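Local atomic coordinates of hybrid kinase (Caulobacter vibrioides, PDB entry 6QRL), a protein that probably autophosphorylates on histidine at the expense of ATP as a hybrid sensor kinase, and binds cyclic di-GMP through the pseudo-receiver domain modelled here. Residues A[11-15]-A[16-20]; A[52-55]-A[56-60]; A[66-70]-A[71-75]; A[99-103]-A[104-108]. One frame throughout, in Å; residues are numbered along the deposited sequence.

All four contacts are local, and all belong to one receiver domain with a five-stranded parallel sheet. Contact 2 is the buried one: it closes strand 51-55 and sets the carboxylate of Asp55. Contacts 1 and 3, on opposite sides of the chain's centre, are only partly buried and reach the same sheet through strands 8-12 and 73-77, which flank strand 51-55; contact 1 relies on a capped helix start and an arginine clasp, contact 3 on prolines, a tight turn and a water. Contact 4, part of the cyclic di-GMP site, lies on no strand; it starts helix 103-111, and its polar groups read a guanine. It touches contact 2 through Lys99 and Leu106.

Contact 1 of 4, residues A[11-15]-A[16-20]; sequences IASPN and AIVRA
Asn15 caps the helix that begins at Ala16, and polar bonds carry most of this contact. Its OD1 accepts from Val18 N at 3.0 Å, an N-H approach of 157° that comes in from above the amide carbonyl plane, and more weakly from Ile17 N. With CG anti to the backbone N (chi1 -173°), the amide is folded back over the first turn, where one oxygen serves two helix N-H groups. Asn15 O meanwhile takes the first regular helical bond, from Arg19 N at 3.0 Å. Just upstream Ser13 OG receives Asn15 N at 3.0 Å, an ST turn, and also bonds to the carboxylate of Asp55.

The loop made this way is the link between strand 8-12 and helix 16-28 in the first beta-alpha-beta unit of the receiver fold. It lies at the C-terminal end of the sheet, where receiver domains gather their phosphoacceptor site.

The charged contact belongs to Arg19. Its chain bends at chi3 (-67°) and returns toward the loop, so that NH1 reaches Ser13 O at 2.9 Å; that oxygen lies in the guanidinium plane, at its edge, while Asn15 C sits over one face. The bond ties the helix back to the residue just after the strand.

Apolar packing is lighter. Val18 CG1 lies 3.7 Å from Ser13 OG and 4.3 Å from Ile11 CD1, and Val18 CG2 stands across the Asn15 amide at about a right angle to that side chain. Ile11 CG2 rests 3.9 Å from Arg19 O, on the strand side of the helix.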
loop_
_atom_site.group_PDB
_atom_site.type_symbol
_atom_site.label_atom_id
_atom_site.label_comp_id
_atom_site.label_asym_id
_atom_site.label_seq_id
_atom_site.Cartn_x
_atom_site.Cartn_y
_atom_site.Cartn_z
ATOM N N ILE A 11 0.875 5.281 3.227
ATOM C CA ILE A 11 1.872 4.281 3.726
ATOM C C ILE A 11 1.449 3.900 5.145
ATOM O O ILE A 11 1.448 4.766 6.005
ATOM C CB ILE A 11 3.335 4.773 3.629
ATOM C CG1 ILE A 11 4.298 3.803 4.312
ATOM C CG2 ILE A 11 3.525 6.201 4.141
ATOM C CD1 ILE A 11 4.383 2.460 3.597
ATOM N N ALA A 12 0.943 2.683 5.310
ATOM C CA ALA A 12 0.619 2.060 6.613
ATOM C C ALA A 12 1.813 1.223 7.068
ATOM O O ALA A 12 2.124 0.186 6.456
ATOM C CB ALA A 12 -0.617 1.228 6.483
ATOM N N SER A 13 2.518 1.673 8.087
ATOM C CA SER A 13 3.687 0.949 8.638
ATOM C C SER A 13 3.849 1.308 10.102
ATOM O O SER A 13 3.755 2.488 10.457
ATOM C CB SER A 13 4.957 1.263 7.890
ATOM O OG SER A 13 6.067 0.667 8.542
ATOM N N PRO A 14 4.190 0.325 10.960
ATOM C CA PRO A 14 4.485 0.613 12.366
ATOM C C PRO A 14 5.904 1.174 12.525
ATOM O O PRO A 14 6.241 1.531 13.600
ATOM C CB PRO A 14 4.399 -0.763 13.035
ATOM C CG PRO A 14 4.799 -1.741 11.912
ATOM C CD PRO A 14 4.299 -1.110 10.629
ATOM N N ASN A 15 6.704 1.191 11.451
ATOM C CA ASN A 15 8.136 1.604 11.475
ATOM C C ASN A 15 8.260 3.072 11.043
ATOM O O ASN A 15 7.906 3.383 9.901
ATOM C CB ASN A 15 8.933 0.671 10.556
ATOM C CG ASN A 15 10.428 0.869 10.620
ATOM O OD1 ASN A 15 10.947 1.945 10.327
ATOM N ND2 ASN A 15 11.119 -0.223 10.873
ATOM N N ALA A 16 8.762 3.951 11.918
ATOM C CA ALA A 16 8.889 5.412 11.685
ATOM C C ALA A 16 9.774 5.679 10.452
ATOM O O ALA A 16 9.431 6.565 9.647
ATOM C CB ALA A 16 9.450 6.087 12.913
ATOM N N ILE A 17 10.872 4.927 10.315
ATOM C CA ILE A 17 11.866 5.117 9.221
ATOM C C ILE A 17 11.195 4.739 7.897
ATOM O O ILE A 17 11.365 5.463 6.928
ATOM C CB ILE A 17 13.141 4.280 9.512
ATOM C CG1 ILE A 17 13.946 4.886 10.659
ATOM C CG2 ILE A 17 13.997 4.082 8.264
ATOM C CD1 ILE A 17 14.694 3.847 11.481
ATOM N N VAL A 18 10.442 3.646 7.847
ATOM C CA VAL A 18 9.750 3.239 6.593
ATOM C C VAL A 18 8.680 4.287 6.267
ATOM O O VAL A 18 8.539 4.639 5.083
ATOM C CB VAL A 18 9.143 1.829 6.715
ATOM C CG1 VAL A 18 8.108 1.562 5.641
ATOM C CG2 VAL A 18 10.238 0.780 6.724
ATOM N N ARG A 19 7.903 4.756 7.247
ATOM C CA ARG A 19 6.831 5.753 6.917
ATOM C C ARG A 19 7.495 7.008 6.328
ATOM O O ARG A 19 7.009 7.470 5.339
ATOM C CB ARG A 19 5.992 6.216 8.115
ATOM C CG ARG A 19 5.137 5.148 8.776
ATOM C CD ARG A 19 4.144 5.775 9.753
ATOM N NE ARG A 19 4.795 6.383 10.907
ATOM C CZ ARG A 19 5.123 5.769 12.037
ATOM N NH1 ARG A 19 4.919 4.469 12.215
ATOM N NH2 ARG A 19 5.711 6.474 12.984
ATOM N N ALA A 20 8.563 7.536 6.941
ATOM C CA ALA A 20 9.217 8.798 6.509
ATOM C C ALA A 20 9.907 8.609 5.148
ATOM O O ALA A 20 9.725 9.486 4.283
ATOM C CB ALA A 20 10.184 9.283 7.559
#

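Contact 2 of 4, residues A[52-55]-A[56-60]; sequences LLID and AALSG
Asp55 turns back on the residues that follow it and grips two of their backbone N-H groups. Leu58 N donates to Asp55 O at 2.9 Å, closing the 3-10 turn of residues 56-58. Ala57 N donates to Asp55 OD1 at 3.1 Å, nearly straight at 168°, from well above the carboxylate plane rather than within it; this is an Asx turn. The methyl of Ala57 joins in, CB lying 3.4 Å from Asp55 OD1.

What allows this is the side-chain torsion of Asp55, with CG opposite the backbone N (chi1 -164°), which lays the carboxylate over the start of the turn. Beside it, Ile54 CG2 meets Leu58 CD1 at 4.1 Å, the two side chains crossing at about a right angle, and Leu58 CB sits 3.4 Å from Asp55 O. The far end of the turn is tied as well: Ala56 O accepts from both Ser59 N and Ser59 OG, the hydroxyl at 2.7 Å on a lone pair.

Further out, Lys99 forms a salt bridge to OD1 and Ser13 completes the setting of OD2. Asp55, at the end of strand 51-55, is the predicted phosphoacceptor of the receiver domain, unmodified here. With one oxygen shared by a backbone amide and a lysine and the other engaged by a serine hydroxyl, its buried carboxylate is fixed in rotation and its polar atoms are satisfied.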
loop_
_atom_site.group_PDB
_atom_site.type_symbol
_atom_site.label_atom_id
_atom_site.label_comp_id
_atom_site.label_asym_id
_atom_site.label_seq_id
_atom_site.Cartn_x
_atom_site.Cartn_y
_atom_site.Cartn_z
ATOM N N LEU A 52 -2.980 2.245 -1.271
ATOM C CA LEU A 52 -2.484 1.914 0.092
ATOM C C LEU A 52 -1.220 1.059 -0.005
ATOM O O LEU A 52 -1.303 -0.048 -0.558
ATOM C CB LEU A 52 -3.583 1.177 0.860
ATOM C CG LEU A 52 -4.960 1.842 0.854
ATOM C CD1 LEU A 52 -5.994 0.973 1.568
ATOM C CD2 LEU A 52 -4.893 3.220 1.500
ATOM N N LEU A 53 -0.075 1.589 0.425
ATOM C CA LEU A 53 1.160 0.791 0.598
ATOM C C LEU A 53 1.104 0.251 2.035
ATOM O O LEU A 53 1.072 1.057 2.981
ATOM C CB LEU A 53 2.400 1.653 0.366
ATOM C CG LEU A 53 2.911 1.854 -1.054
ATOM C CD1 LEU A 53 1.887 1.584 -2.142
ATOM C CD2 LEU A 53 3.538 3.225 -1.199
ATOM N N ILE A 54 1.006 -1.067 2.177
ATOM C CA ILE A 54 0.798 -1.741 3.485
ATOM C C ILE A 54 2.025 -2.590 3.778
ATOM O O ILE A 54 2.241 -3.560 3.043
ATOM C CB ILE A 54 -0.499 -2.555 3.480
ATOM C CG1 ILE A 54 -1.702 -1.648 3.205
ATOM C CG2 ILE A 54 -0.677 -3.311 4.790
ATOM C CD1 ILE A 54 -3.028 -2.393 3.091
ATOM N N ASP A 55 2.753 -2.240 4.835
ATOM C CA ASP A 55 3.947 -2.959 5.344
ATOM C C ASP A 55 3.538 -4.344 5.854
ATOM O O ASP A 55 2.689 -4.406 6.731
ATOM C CB ASP A 55 4.633 -2.115 6.423
ATOM C CG ASP A 55 6.057 -2.533 6.755
ATOM O OD1 ASP A 55 6.426 -3.679 6.398
ATOM O OD2 ASP A 55 6.789 -1.720 7.418
ATOM N N ALA A 56 4.126 -5.424 5.322
ATOM C CA ALA A 56 3.894 -6.806 5.817
ATOM C C ALA A 56 4.288 -6.940 7.296
ATOM O O ALA A 56 3.881 -7.932 7.930
ATOM C CB ALA A 56 4.628 -7.835 4.995
ATOM N N ALA A 57 5.062 -6.016 7.859
ATOM C CA ALA A 57 5.265 -5.950 9.322
ATOM C C ALA A 57 3.918 -5.907 10.073
ATOM O O ALA A 57 3.916 -6.273 11.244
ATOM C CB ALA A 57 6.113 -4.753 9.654
ATOM N N LEU A 58 2.816 -5.494 9.437
ATOM C CA LEU A 58 1.473 -5.454 10.080
ATOM C C LEU A 58 0.772 -6.812 10.067
ATOM O O LEU A 58 -0.297 -6.873 10.658
ATOM C CB LEU A 58 0.578 -4.437 9.372
ATOM C CG LEU A 58 1.034 -2.992 9.541
ATOM C CD1 LEU A 58 0.327 -2.078 8.554
ATOM C CD2 LEU A 58 0.818 -2.538 10.962
ATOM N N SER A 59 1.319 -7.830 9.407
ATOM C CA SER A 59 0.740 -9.197 9.359
ATOM C C SER A 59 0.581 -9.727 10.792
ATOM O O SER A 59 1.357 -9.305 11.659
ATOM C CB SER A 59 1.631 -10.126 8.562
ATOM O OG SER A 59 1.871 -9.604 7.246
ATOM N N GLY A 60 -0.369 -10.643 11.006
ATOM C CA GLY A 60 -0.443 -11.494 12.201
ATOM C C GLY A 60 0.767 -12.424 12.307
ATOM O O GLY A 60 1.572 -12.523 11.379
#

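Contact 3 of 4, residues A[66-70]-A[71-75]; sequences KPPAG and RRSVV
Arg71 keeps CG beside its own backbone N (chi1 -61°), which sets CG against the proline ring, 4.0 Å from Pro68 CB. Bends at both of the next torsions then fold the chain over Gly70, Arg71 CD lying 3.7 Å from Gly70 O, and carry the guanidinium off. Ser73 uses the same kind of first torsion (chi1 -59°), and its OG lies alongside the proline pair, 3.7 Å from Pro68 CD, while Ser73 CB faces Pro67 CB at 4.0 Å.

The backbone between them is a type II beta turn from Pro68 to Arg71. Gly70 holds its third corner at a positive phi of 74°, a conformation glycine takes readily, and Arg71 N closes the turn on Pro68 O at 3.2 Å, arriving from above the carbonyl plane. The turn leads the chain into strand 73-77, next to strand 51-55 in the sheet; Leu52 of that strand packs on Pro68, Arg71 and Ser73. The curled arginine carries its guanidinium to Ala50 O, where NH2 bonds, and so fastens the turn to the start of strand 51-55.

A water sits inside the bend. It donates to Pro68 O at 2.8 Å and hydrogen-bonds Ser73 OG at 2.7 Å. Pro68 O is therefore held by both a backbone amide and a water, and the buried serine hydroxyl, beside the carbons of two prolines, finds a polar partner in the water that also bridges Pro68 O and, weakly, Arg71 O.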
loop_
_atom_site.group_PDB
_atom_site.type_symbol
_atom_site.label_atom_id
_atom_site.label_comp_id
_atom_site.label_asym_id
_atom_site.label_seq_id
_atom_site.Cartn_x
_atom_site.Cartn_y
_atom_site.Cartn_z
ATOM N N LYS A 66 -4.963 -8.682 5.517
ATOM C CA LYS A 66 -6.165 -8.461 4.672
ATOM C C LYS A 66 -6.068 -7.065 4.070
ATOM O O LYS A 66 -6.127 -6.064 4.778
ATOM C CB LYS A 66 -7.471 -8.575 5.467
ATOM C CG LYS A 66 -7.479 -9.595 6.589
ATOM C CD LYS A 66 -7.485 -11.046 6.111
ATOM C CE LYS A 66 -7.284 -12.036 7.246
ATOM N NZ LYS A 66 -6.673 -13.301 6.770
ATOM N N PRO A 67 -5.997 -6.949 2.738
ATOM C CA PRO A 67 -6.093 -5.649 2.093
ATOM C C PRO A 67 -7.555 -5.203 2.197
ATOM O O PRO A 67 -8.462 -6.014 2.063
ATOM C CB PRO A 67 -5.627 -5.994 0.672
ATOM C CG PRO A 67 -6.176 -7.372 0.440
ATOM C CD PRO A 67 -5.982 -8.060 1.774
ATOM N N PRO A 68 -7.850 -3.925 2.486
ATOM C CA PRO A 68 -9.243 -3.476 2.566
ATOM C C PRO A 68 -10.037 -3.714 1.268
ATOM O O PRO A 68 -9.558 -3.410 0.162
ATOM C CB PRO A 68 -9.137 -1.968 2.812
ATOM C CG PRO A 68 -7.721 -1.740 3.284
ATOM C CD PRO A 68 -6.869 -2.860 2.728
ATOM N N ALA A 69 -11.252 -4.228 1.418
ATOM C CA ALA A 69 -12.186 -4.502 0.306
ATOM C C ALA A 69 -12.443 -3.202 -0.470
ATOM O O ALA A 69 -12.591 -2.130 0.147
ATOM C CB ALA A 69 -13.467 -5.126 0.834
ATOM N N GLY A 70 -12.449 -3.294 -1.798
ATOM C CA GLY A 70 -12.784 -2.186 -2.703
ATOM C C GLY A 70 -11.681 -1.148 -2.784
ATOM O O GLY A 70 -11.904 -0.108 -3.426
ATOM N N ARG A 71 -10.509 -1.406 -2.203
ATOM C CA ARG A 71 -9.359 -0.472 -2.271
ATOM C C ARG A 71 -8.232 -1.099 -3.098
ATOM O O ARG A 71 -8.279 -2.329 -3.380
ATOM C CB ARG A 71 -8.955 -0.096 -0.846
ATOM C CG ARG A 71 -10.062 0.612 -0.049
ATOM C CD ARG A 71 -10.519 1.945 -0.636
ATOM N NE ARG A 71 -9.402 2.895 -0.677
ATOM C CZ ARG A 71 -9.174 3.899 0.168
ATOM N NH1 ARG A 71 -10.022 4.156 1.152
ATOM N NH2 ARG A 71 -8.090 4.656 0.014
ATOM N N ARG A 72 -7.285 -0.259 -3.505
ATOM C CA ARG A 72 -6.086 -0.631 -4.306
ATOM C C ARG A 72 -4.878 -0.658 -3.358
ATOM O O ARG A 72 -4.524 0.414 -2.826
ATOM C CB ARG A 72 -5.946 0.361 -5.460
ATOM C CG ARG A 72 -7.239 0.520 -6.255
ATOM C CD ARG A 72 -7.117 1.561 -7.327
ATOM N NE ARG A 72 -8.364 1.604 -8.056
ATOM C CZ ARG A 72 -8.541 1.216 -9.314
ATOM N NH1 ARG A 72 -7.519 0.810 -10.054
ATOM N NH2 ARG A 72 -9.751 1.284 -9.856
ATOM N N SER A 73 -4.341 -1.849 -3.084
ATOM C CA SER A 73 -3.282 -2.044 -2.058
ATOM C C SER A 73 -2.105 -2.812 -2.630
ATOM O O SER A 73 -2.317 -3.726 -3.416
ATOM C CB SER A 73 -3.814 -2.766 -0.851
ATOM O OG SER A 73 -4.884 -2.053 -0.264
ATOM N N VAL A 74 -0.915 -2.415 -2.210
ATOM C CA VAL A 74 0.394 -3.032 -2.538
ATOM C C VAL A 74 1.061 -3.383 -1.210
ATOM O O VAL A 74 1.151 -2.481 -0.365
ATOM C CB VAL A 74 1.253 -2.042 -3.333
ATOM C CG1 VAL A 74 2.557 -2.663 -3.757
ATOM C CG2 VAL A 74 0.511 -1.495 -4.542
ATOM N N VAL A 75 1.591 -4.594 -1.074
ATOM C CA VAL A 75 2.218 -5.033 0.194
ATOM C C VAL A 75 3.738 -4.810 0.105
ATOM O O VAL A 75 4.321 -5.137 -0.953
ATOM C CB VAL A 75 1.845 -6.495 0.510
ATOM C CG1 VAL A 75 2.239 -7.442 -0.616
ATOM C CG2 VAL A 75 2.457 -6.973 1.814
HETATM O O HOH W 1 -7.085 -3.392 -1.147
#

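Contact 4 of 4, residues A[99-103]-A[104-108]; sequences KPLRA and ASLVA. With C2E (9,9'-[(2R,3R,3aS,5S,7aR,9R,10R,10aS,12S,14aR)-3,5,10,12-tetrahydroxy-5,12-dioxidooctahydro-2H,7H-difuro[3,2-d:3',2'-j][1,3,7,9,2,8]tetraoxadiphosphacyclododecine-2,9-diyl]bis(2-amino-1,9-dihydro-6H-purin-6-one)), chain C.
Leu106 N bonds to Arg102 O at 3.0 Å and Val107 N to Ala103 O at 3.0 Å, the first regular bonds of helix 103-111, with Arg102 at the N-cap position and a cis peptide before Pro100. The Lys99-Pro100 pair with its cis bond is a hallmark of receiver domains.

Here the bend and the helix start together read a guanine of cyclic di-GMP. Pro100 O takes both N11, at 3.0 Å, and N21 of the base, Arg102 N gives a bond to O61 at 2.9 Å, and Ser105 OG donates to N71 at 2.8 Å. The Watson-Crick edge, and N71 on the Hoogsteen edge, are thus matched, mostly by backbone atoms. Ser105 OG stands beside its own backbone N (chi1 -69°), which turns it outward to the base.

Arg102 covers the same guanine from above. Its chain is extended from CG to NE, CD running over C51 of the base at 3.5 Å, and the guanidinium lies almost parallel to the purine, with C41 over its centre 3.4 Å from the plane. NH2 bonds to a second cyclic di-GMP, so this arginine contacts two ligand molecules at once. Tyr96, also bonded to the nucleotide, belongs to strand 95-98.

Behind the ligand, Leu101 CD1 meets Leu106 CD1 at 4.0 Å, the side chains crossing obliquely. Leu106 packs further on Thr22 and Gln25 of helix 16-28, and Gln25 also bonds Leu101 O, so the loop joins edge strand 95-98 to helix 103-111 alongside helix 16-28.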
loop_
_atom_site.group_PDB
_atom_site.type_symbol
_atom_site.label_atom_id
_atom_site.label_comp_id
_atom_site.label_asym_id
_atom_site.label_seq_id
_atom_site.Cartn_x
_atom_site.Cartn_y
_atom_site.Cartn_z
ATOM N N LYS A 99 11.467 -4.378 0.093
ATOM C CA LYS A 99 12.216 -3.480 1.006
ATOM C C LYS A 99 13.694 -3.836 0.914
ATOM O O LYS A 99 14.036 -5.006 1.010
ATOM C CB LYS A 99 11.698 -3.625 2.440
ATOM C CG LYS A 99 10.358 -2.963 2.703
ATOM C CD LYS A 99 9.823 -3.176 4.137
ATOM C CE LYS A 99 9.413 -4.606 4.447
ATOM N NZ LYS A 99 9.049 -4.727 5.881
ATOM N N PRO A 100 14.623 -2.876 0.684
ATOM C CA PRO A 100 14.308 -1.442 0.661
ATOM C C PRO A 100 13.756 -1.000 -0.708
ATOM O O PRO A 100 14.299 -1.461 -1.687
ATOM C CB PRO A 100 15.701 -0.804 0.896
ATOM C CG PRO A 100 16.684 -1.783 0.227
ATOM C CD PRO A 100 16.035 -3.157 0.328
ATOM N N LEU A 101 12.740 -0.121 -0.739
ATOM C CA LEU A 101 11.977 0.246 -1.965
ATOM C C LEU A 101 12.837 1.056 -2.942
ATOM O O LEU A 101 13.550 2.015 -2.517
ATOM C CB LEU A 101 10.761 1.098 -1.606
ATOM C CG LEU A 101 9.735 0.538 -0.624
ATOM C CD1 LEU A 101 8.369 1.200 -0.846
ATOM C CD2 LEU A 101 9.610 -0.978 -0.712
ATOM N N ARG A 102 12.709 0.747 -4.221
ATOM C CA ARG A 102 13.216 1.576 -5.342
ATOM C C ARG A 102 12.103 2.524 -5.780
ATOM O O ARG A 102 10.986 2.036 -6.027
ATOM C CB ARG A 102 13.604 0.694 -6.530
ATOM C CG ARG A 102 14.912 -0.049 -6.325
ATOM C CD ARG A 102 15.112 -1.033 -7.453
ATOM N NE ARG A 102 16.248 -1.890 -7.173
ATOM C CZ ARG A 102 16.607 -2.927 -7.910
ATOM N NH1 ARG A 102 15.932 -3.217 -9.000
ATOM N NH2 ARG A 102 17.680 -3.630 -7.579
ATOM N N ALA A 103 12.402 3.813 -5.908
ATOM C CA ALA A 103 11.428 4.835 -6.356
ATOM C C ALA A 103 10.700 4.351 -7.611
ATOM O O ALA A 103 9.478 4.439 -7.647
ATOM C CB ALA A 103 12.118 6.162 -6.602
ATOM N N ALA A 104 11.432 3.901 -8.636
ATOM C CA ALA A 104 10.849 3.509 -9.945
ATOM C C ALA A 104 9.837 2.367 -9.758
ATOM O O ALA A 104 8.824 2.350 -10.461
ATOM C CB ALA A 104 11.940 3.125 -10.925
ATOM N N SER A 105 10.105 1.444 -8.831
ATOM C CA SER A 105 9.236 0.275 -8.571
ATOM C C SER A 105 7.973 0.755 -7.865
ATOM O O SER A 105 6.872 0.284 -8.217
ATOM C CB SER A 105 9.950 -0.779 -7.789
ATOM O OG SER A 105 10.975 -1.391 -8.549
ATOM N N LEU A 106 8.135 1.650 -6.889
ATOM C CA LEU A 106 6.994 2.239 -6.144
ATOM C C LEU A 106 6.055 2.905 -7.160
ATOM O O LEU A 106 4.846 2.606 -7.149
ATOM C CB LEU A 106 7.517 3.232 -5.100
ATOM C CG LEU A 106 6.439 3.874 -4.219
ATOM C CD1 LEU A 106 7.034 4.329 -2.883
ATOM C CD2 LEU A 106 5.781 5.042 -4.944
ATOM N N VAL A 107 6.611 3.735 -8.039
ATOM C CA VAL A 107 5.835 4.461 -9.084
ATOM C C VAL A 107 5.062 3.460 -9.962
ATOM O O VAL A 107 3.859 3.651 -10.161
ATOM C CB VAL A 107 6.777 5.356 -9.916
ATOM C CG1 VAL A 107 6.096 5.883 -11.163
ATOM C CG2 VAL A 107 7.321 6.501 -9.057
ATOM N N ALA A 108 5.718 2.434 -10.500
ATOM C CA ALA A 108 5.079 1.433 -11.379
ATOM C C ALA A 108 3.939 0.739 -10.620
ATOM O O ALA A 108 2.863 0.654 -11.193
ATOM C CB ALA A 108 6.101 0.446 -11.894
HETATM P P1 C2E C . 11.330 -9.701 -8.855
HETATM O O2P C2E C . 10.735 -9.162 -7.574
HETATM O O1P C2E C . 11.311 -11.177 -9.117
HETATM O "O5'" C2E C . 10.452 -9.052 -10.027
HETATM C "C5'" C2E C . 10.600 -9.566 -11.352
HETATM C "C4'" C2E C . 9.666 -8.794 -12.235
HETATM O "O4'" C2E C . 8.304 -9.110 -11.892
HETATM C "C3'" C2E C . 9.744 -7.284 -12.080
HETATM O "O3'" C2E C . 10.862 -6.855 -12.876
HETATM C "C2'" C2E C . 8.347 -6.828 -12.557
HETATM O "O2'" C2E C . 8.372 -6.347 -13.885
HETATM C "C1'" C2E C . 7.483 -8.089 -12.415
HETATM N N9 C2E C . 6.348 -7.989 -11.497
HETATM C C8 C2E C . 5.149 -8.645 -11.643
HETATM N N7 C2E C . 4.330 -8.447 -10.637
HETATM C C5 C2E C . 5.037 -7.632 -9.764
HETATM C C6 C2E C . 4.659 -7.094 -8.512
HETATM O O6 C2E C . 3.613 -7.269 -7.885
HETATM N N1 C2E C . 5.680 -6.328 -7.951
HETATM C C2 C2E C . 6.905 -6.085 -8.526
HETATM N N2 C2E C . 7.755 -5.321 -7.820
HETATM N N3 C2E C . 7.268 -6.587 -9.709
HETATM C C4 C2E C . 6.290 -7.347 -10.273
HETATM P P11 C2E C . 11.692 -5.602 -12.316
HETATM O O21 C2E C . 10.662 -4.608 -11.868
HETATM O O11 C2E C . 12.697 -5.207 -13.358
HETATM O O5A C2E C . 12.512 -6.176 -11.065
HETATM C C5A C2E C . 13.693 -7.012 -11.250
HETATM C C4A C2E C . 14.238 -7.399 -9.898
HETATM O O4A C2E C . 14.860 -6.245 -9.280
HETATM C C3A C2E C . 13.213 -7.863 -8.867
HETATM O O3A C2E C . 12.858 -9.231 -9.115
HETATM C C2A C2E C . 13.965 -7.613 -7.563
HETATM O O2A C2E C . 14.958 -8.533 -7.185
HETATM C C1A C2E C . 14.686 -6.301 -7.874
HETATM N N91 C2E C . 13.891 -5.163 -7.450
HETATM C C81 C2E C . 12.880 -4.594 -8.182
HETATM N N71 C2E C . 12.268 -3.619 -7.552
HETATM C C51 C2E C . 12.918 -3.557 -6.328
HETATM C C61 C2E C . 12.693 -2.683 -5.242
HETATM O O61 C2E C . 11.801 -1.830 -5.126
HETATM N N11 C2E C . 13.588 -2.940 -4.199
HETATM C C21 C2E C . 14.574 -3.898 -4.206
HETATM N N21 C2E C . 15.341 -3.953 -3.105
HETATM N N31 C2E C . 14.773 -4.742 -5.216
HETATM C C41 C2E C . 13.926 -4.503 -6.247
#